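Local coordinates for possible sortase-like protein (Corynebacterium diphtheriae, PDB 5UUS) that probably acts as a sortase, one of a family of membrane-anchored cysteine transpeptidases that process proteins of the bacterial cell surface, at residues Y121-P125 with A137-F141; G159-P165 with A202-H208. All coordinates share one frame; numbering follows the deposited sequence.

Contact 1 of 2, residues Y121-P125 with A137-F141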
# COMPACT_ATOMS: atom_id res chain seq x y z
N TYR A 121 2.15 6.42 -1.32
CA TYR A 121 3.21 5.42 -1.17
C TYR A 121 3.99 5.26 -2.47
O TYR A 121 3.44 5.47 -3.55
CB TYR A 121 2.64 4.08 -0.75
CG TYR A 121 1.95 4.05 0.59
CD1 TYR A 121 0.60 4.38 0.71
CD2 TYR A 121 2.64 3.63 1.73
CE1 TYR A 121 -0.04 4.33 1.96
CE2 TYR A 121 2.00 3.57 2.98
CZ TYR A 121 0.66 3.93 3.08
OH TYR A 121 0.01 3.86 4.29
N ARG A 122 5.25 4.88 -2.38
CA ARG A 122 6.04 4.65 -3.58
C ARG A 122 6.72 3.29 -3.53
O ARG A 122 7.27 2.89 -2.51
CB ARG A 122 7.04 5.79 -3.75
CG ARG A 122 6.30 7.10 -4.00
CD ARG A 122 7.08 8.01 -4.90
NE ARG A 122 6.34 9.24 -5.17
CZ ARG A 122 5.88 9.58 -6.37
NH1 ARG A 122 6.09 8.80 -7.43
NH2 ARG A 122 5.22 10.71 -6.51
N VAL A 123 6.59 2.55 -4.63
CA VAL A 123 7.14 1.20 -4.72
C VAL A 123 8.63 1.21 -4.37
O VAL A 123 9.41 2.03 -4.88
CB VAL A 123 6.89 0.60 -6.12
CG1 VAL A 123 7.57 -0.76 -6.24
CG2 VAL A 123 5.38 0.48 -6.39
N MET A 124 9.01 0.31 -3.47
CA MET A 124 10.40 0.26 -3.02
C MET A 124 11.32 -0.41 -4.06
O MET A 124 10.83 -1.08 -4.95
CB MET A 124 10.47 -0.49 -1.69
CG MET A 124 9.91 0.42 -0.50
SD MET A 124 9.77 -0.56 1.00
CE MET A 124 11.49 -0.95 1.35
N PRO A 125 12.64 -0.24 -3.93
CA PRO A 125 13.52 -0.92 -4.91
C PRO A 125 13.31 -2.44 -5.02
O PRO A 125 13.17 -3.15 -4.02
CB PRO A 125 14.93 -0.60 -4.38
CG PRO A 125 14.75 0.71 -3.65
CD PRO A 125 13.39 0.62 -3.00
N ALA A 137 16.45 4.34 -4.74
CA ALA A 137 15.65 4.87 -3.66
C ALA A 137 15.77 6.39 -3.60
O ALA A 137 14.79 7.09 -3.29
CB ALA A 137 16.07 4.24 -2.35
N MET A 138 16.94 6.90 -3.95
CA MET A 138 17.18 8.35 -3.97
C MET A 138 16.34 9.08 -5.02
O MET A 138 16.25 10.29 -4.99
CB MET A 138 18.66 8.64 -4.21
CG MET A 138 19.52 8.42 -2.98
SD MET A 138 19.05 9.53 -1.65
CE MET A 138 19.12 11.11 -2.51
N GLY A 139 15.73 8.33 -5.93
CA GLY A 139 14.86 8.92 -6.93
C GLY A 139 13.54 9.46 -6.40
O GLY A 139 12.93 10.31 -7.04
N CYS A 140 13.07 8.99 -5.24
CA CYS A 140 11.78 9.45 -4.73
C CYS A 140 11.63 9.43 -3.21
O CYS A 140 10.65 9.93 -2.69
CB CYS A 140 10.64 8.62 -5.34
SG CYS A 140 10.77 6.87 -5.00
N PHE A 141 12.59 8.85 -2.50
CA PHE A 141 12.52 8.86 -1.04
C PHE A 141 13.45 9.93 -0.46
O PHE A 141 14.28 10.49 -1.18
CB PHE A 141 12.87 7.47 -0.50
CG PHE A 141 11.93 6.39 -0.98
CD1 PHE A 141 10.65 6.30 -0.45
CD2 PHE A 141 12.32 5.49 -1.94
CE1 PHE A 141 9.76 5.32 -0.89
CE2 PHE A 141 11.45 4.50 -2.39
CZ PHE A 141 10.17 4.41 -1.84

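Contact 2 of 2, residues G159-P165 with A202-H208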
# COMPACT_ATOMS: atom_id res chain seq x y z
N GLY A 159 10.94 -4.67 -2.83
CA GLY A 159 9.71 -4.05 -3.31
C GLY A 159 8.72 -5.02 -3.97
O GLY A 159 7.54 -4.74 -4.01
N ARG A 160 9.21 -6.13 -4.53
CA ARG A 160 8.32 -7.15 -5.09
C ARG A 160 8.99 -8.53 -5.07
O ARG A 160 10.17 -8.66 -5.37
CB ARG A 160 7.90 -6.80 -6.53
CG ARG A 160 6.88 -7.81 -7.17
CD ARG A 160 6.37 -7.32 -8.54
NE ARG A 160 7.50 -6.94 -9.39
CZ ARG A 160 7.62 -5.77 -10.01
NH1 ARG A 160 6.64 -4.89 -9.93
NH2 ARG A 160 8.71 -5.50 -10.73
N PHE A 161 8.23 -9.54 -4.68
CA PHE A 161 8.76 -10.91 -4.67
C PHE A 161 7.62 -11.90 -4.63
O PHE A 161 6.45 -11.52 -4.43
CB PHE A 161 9.73 -11.15 -3.49
CG PHE A 161 9.12 -10.97 -2.12
CD1 PHE A 161 9.00 -9.70 -1.55
CD2 PHE A 161 8.70 -12.06 -1.38
CE1 PHE A 161 8.44 -9.52 -0.28
CE2 PHE A 161 8.12 -11.90 -0.11
CZ PHE A 161 8.02 -10.61 0.46
N ILE A 162 7.96 -13.17 -4.85
CA ILE A 162 7.00 -14.26 -4.85
C ILE A 162 7.22 -15.10 -3.60
O ILE A 162 8.36 -15.31 -3.18
CB ILE A 162 7.15 -15.16 -6.11
CG1 ILE A 162 6.97 -14.32 -7.37
CG2 ILE A 162 6.13 -16.33 -6.07
CD1 ILE A 162 5.60 -13.65 -7.49
N THR A 163 6.13 -15.56 -2.99
CA THR A 163 6.26 -16.32 -1.75
C THR A 163 5.14 -17.35 -1.64
O THR A 163 4.35 -17.50 -2.58
CB THR A 163 6.28 -15.39 -0.50
OG1 THR A 163 6.63 -16.16 0.66
CG2 THR A 163 4.88 -14.70 -0.27
N THR A 164 5.09 -18.08 -0.53
CA THR A 164 4.10 -19.13 -0.31
C THR A 164 2.94 -18.55 0.52
O THR A 164 3.15 -17.54 1.22
CB THR A 164 4.71 -20.35 0.42
OG1 THR A 164 5.26 -19.90 1.67
CG2 THR A 164 5.83 -20.99 -0.40
N PRO A 165 1.74 -19.17 0.45
CA PRO A 165 0.54 -18.65 1.14
C PRO A 165 0.72 -18.48 2.65
O PRO A 165 0.08 -17.59 3.22
CB PRO A 165 -0.54 -19.71 0.83
CG PRO A 165 -0.09 -20.31 -0.48
CD PRO A 165 1.41 -20.37 -0.37
N ALA A 202 -1.44 -21.14 -6.33
CA ALA A 202 -0.44 -21.90 -5.58
C ALA A 202 0.46 -20.99 -4.73
O ALA A 202 0.73 -21.27 -3.57
CB ALA A 202 0.40 -22.71 -6.52
N GLU A 203 0.94 -19.92 -5.34
CA GLU A 203 1.85 -18.99 -4.69
C GLU A 203 1.21 -17.60 -4.52
O GLU A 203 0.03 -17.40 -4.84
CB GLU A 203 3.14 -18.91 -5.50
CG GLU A 203 3.87 -20.25 -5.59
CD GLU A 203 4.72 -20.39 -6.85
OE1 GLU A 203 4.21 -20.84 -7.90
OE2 GLU A 203 5.92 -20.07 -6.78
N ARG A 204 2.00 -16.64 -4.04
CA ARG A 204 1.51 -15.29 -3.80
C ARG A 204 2.52 -14.29 -4.28
O ARG A 204 3.72 -14.46 -4.05
CB ARG A 204 1.24 -15.06 -2.30
CG ARG A 204 0.21 -16.01 -1.69
CD ARG A 204 -1.17 -15.64 -2.20
NE ARG A 204 -2.22 -16.41 -1.58
CZ ARG A 204 -2.62 -17.62 -2.00
NH1 ARG A 204 -2.05 -18.19 -3.05
NH2 ARG A 204 -3.60 -18.24 -1.38
N MET A 205 2.06 -13.24 -4.94
CA MET A 205 2.94 -12.12 -5.25
C MET A 205 2.79 -11.06 -4.17
O MET A 205 1.66 -10.75 -3.78
CB MET A 205 2.62 -11.51 -6.62
CG MET A 205 3.44 -10.25 -6.95
SD MET A 205 3.02 -9.63 -8.62
CE MET A 205 3.52 -11.06 -9.58
N ILE A 206 3.92 -10.50 -3.74
CA ILE A 206 3.97 -9.44 -2.72
C ILE A 206 4.60 -8.17 -3.30
O ILE A 206 5.64 -8.24 -3.98
CB ILE A 206 4.82 -9.86 -1.49
CG1 ILE A 206 4.42 -11.24 -0.98
CG2 ILE A 206 4.71 -8.81 -0.36
CD1 ILE A 206 2.95 -11.33 -0.55
N VAL A 207 3.98 -7.01 -3.06
CA VAL A 207 4.59 -5.72 -3.40
C VAL A 207 4.64 -4.82 -2.17
O VAL A 207 3.67 -4.75 -1.40
CB VAL A 207 3.83 -5.01 -4.53
CG1 VAL A 207 4.32 -3.56 -4.68
CG2 VAL A 207 3.98 -5.78 -5.82
N HIS A 208 5.78 -4.17 -1.94
CA HIS A 208 5.92 -3.23 -0.82
C HIS A 208 6.21 -1.84 -1.35
O HIS A 208 7.05 -1.65 -2.25
CB HIS A 208 7.05 -3.64 0.15
CG HIS A 208 6.78 -4.88 0.94
ND1 HIS A 208 5.65 -5.04 1.73
CD2 HIS A 208 7.49 -6.03 1.08
CE1 HIS A 208 5.68 -6.22 2.32
NE2 HIS A 208 6.79 -6.84 1.93

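Contact 1 of 2, residues Y121-P125 with A137-F141
The ring of F141 points its CZ corner at the backbone of R122, so that CZ lies 3.3 Å from R122 O and the oxygen stands at the edge of the ring, in its plane. An aromatic edge carries slight positive charge, which suits it to a carbonyl oxygen; V123 O approaches the same edge from further off. Beside it, R122 CB packs 3.9 Å from F141 CZ, and M124 CG reaches that corner obliquely. With CG anti to its carbonyl carbon (chi1 -60°), F141 turns its ring toward strand 121-123, and C140 SG lies over one face, toward the rim. C140 also meets the arginine: R122 CD is 3.6 Å from C140 CB, an aliphatic contact that uses the hydrocarbon part of the long side chain. The bend at chi2 (-147°) carries the guanidinium past this cysteine, to C107 O through NH1 and to a salt bridge with E228 through NH2. C140 SG is itself bonded to C107 SG, so the arginine's NH1 and the disulfide both end on C107. At the far end, P125 CG sits 4.0 Å from A137 CB, two compact side chains that let the segments come close. The turn is held from within by A137 O, which accepts from both C140 N (3.2 Å) and F141 N (2.9 Å); no hydrogen bond crosses the contact. The turn joins helix 130-137 to helix 143-151, whose I149 touches both P125 and F141, while M210 and T212 of strand 204-216, the sheet neighbour of strand 117-123, also pack against F141.

Contact 2 of 2, residues G159-P165 with A202-H208
Residues G159-T163 run antiparallel to R204-H208, the axes of strands 160-163 and 204-208 approaching to 4.7 Å with directions 153° apart. F161 with I206 and T163 with R204 are hydrogen-bonded pairs, each bonded both ways; R160 with V207 and I162 with M205 are non-hydrogen-bonded. I206 N to F161 O, at 2.8 Å, is nearly collinear with the carbonyl bond, and H208 N to G159 O adds a fifth bond. F161 lays its ring over I206, whose CB stands 3.9 Å from the ring centroid in a CH-pi contact; CG between the backbone N and the carbonyl carbon (chi1 61°) swings the ring there. H208 NE2, hydrogen-bonded to E176, lies at that ring's edge, near its plane. T163 uses both branches: CG2 packs 3.6 Å from I206 CG1, whereas OG1 bonds to D167. On the face bearing R160, I162, M205 and V207, I162 CD1 meets M205 CB at 3.8 Å, and R160 CG lies alongside V207 CG2. P165 CG covers one face of the R204 guanidinium; NH1 bonds to E203 O (2.9 Å), which lies in the guanidinium plane, and to N201 O, which should help hold the group's rotation. Strand 160-163 borders strand 204-216, whose other side pairs with 188-193, leading to the predicted nucleophile C195, in the sortase beta-barrel; the side chain of R204, about 9 Å from that of the predicted active-site H90, probably matches the conserved arginine of sortases.

How the contacts relate
From the N terminus, strand 117-123 enters contact 1, which closes a short loop built mainly of helix 130-137 when the chain returns at 137-141. Only after helix 143-151 does contact 2 open at 159-165, to close at 202-208 around a longer excursion that includes strand 188-193. The two loops therefore follow in series, neither nesting nor crossing. They nevertheless meet where 121-125 passes the G159/H208 end of contact 2: P125 O probably accepts from G159 N (2.9 Å), and M124 N probably donates to H208 O (3.0 Å). Contact 1 thus ties the helical pair to the sheet, and contact 2 adds strand 160-163 to it, with strand 204-216 common to both surroundings.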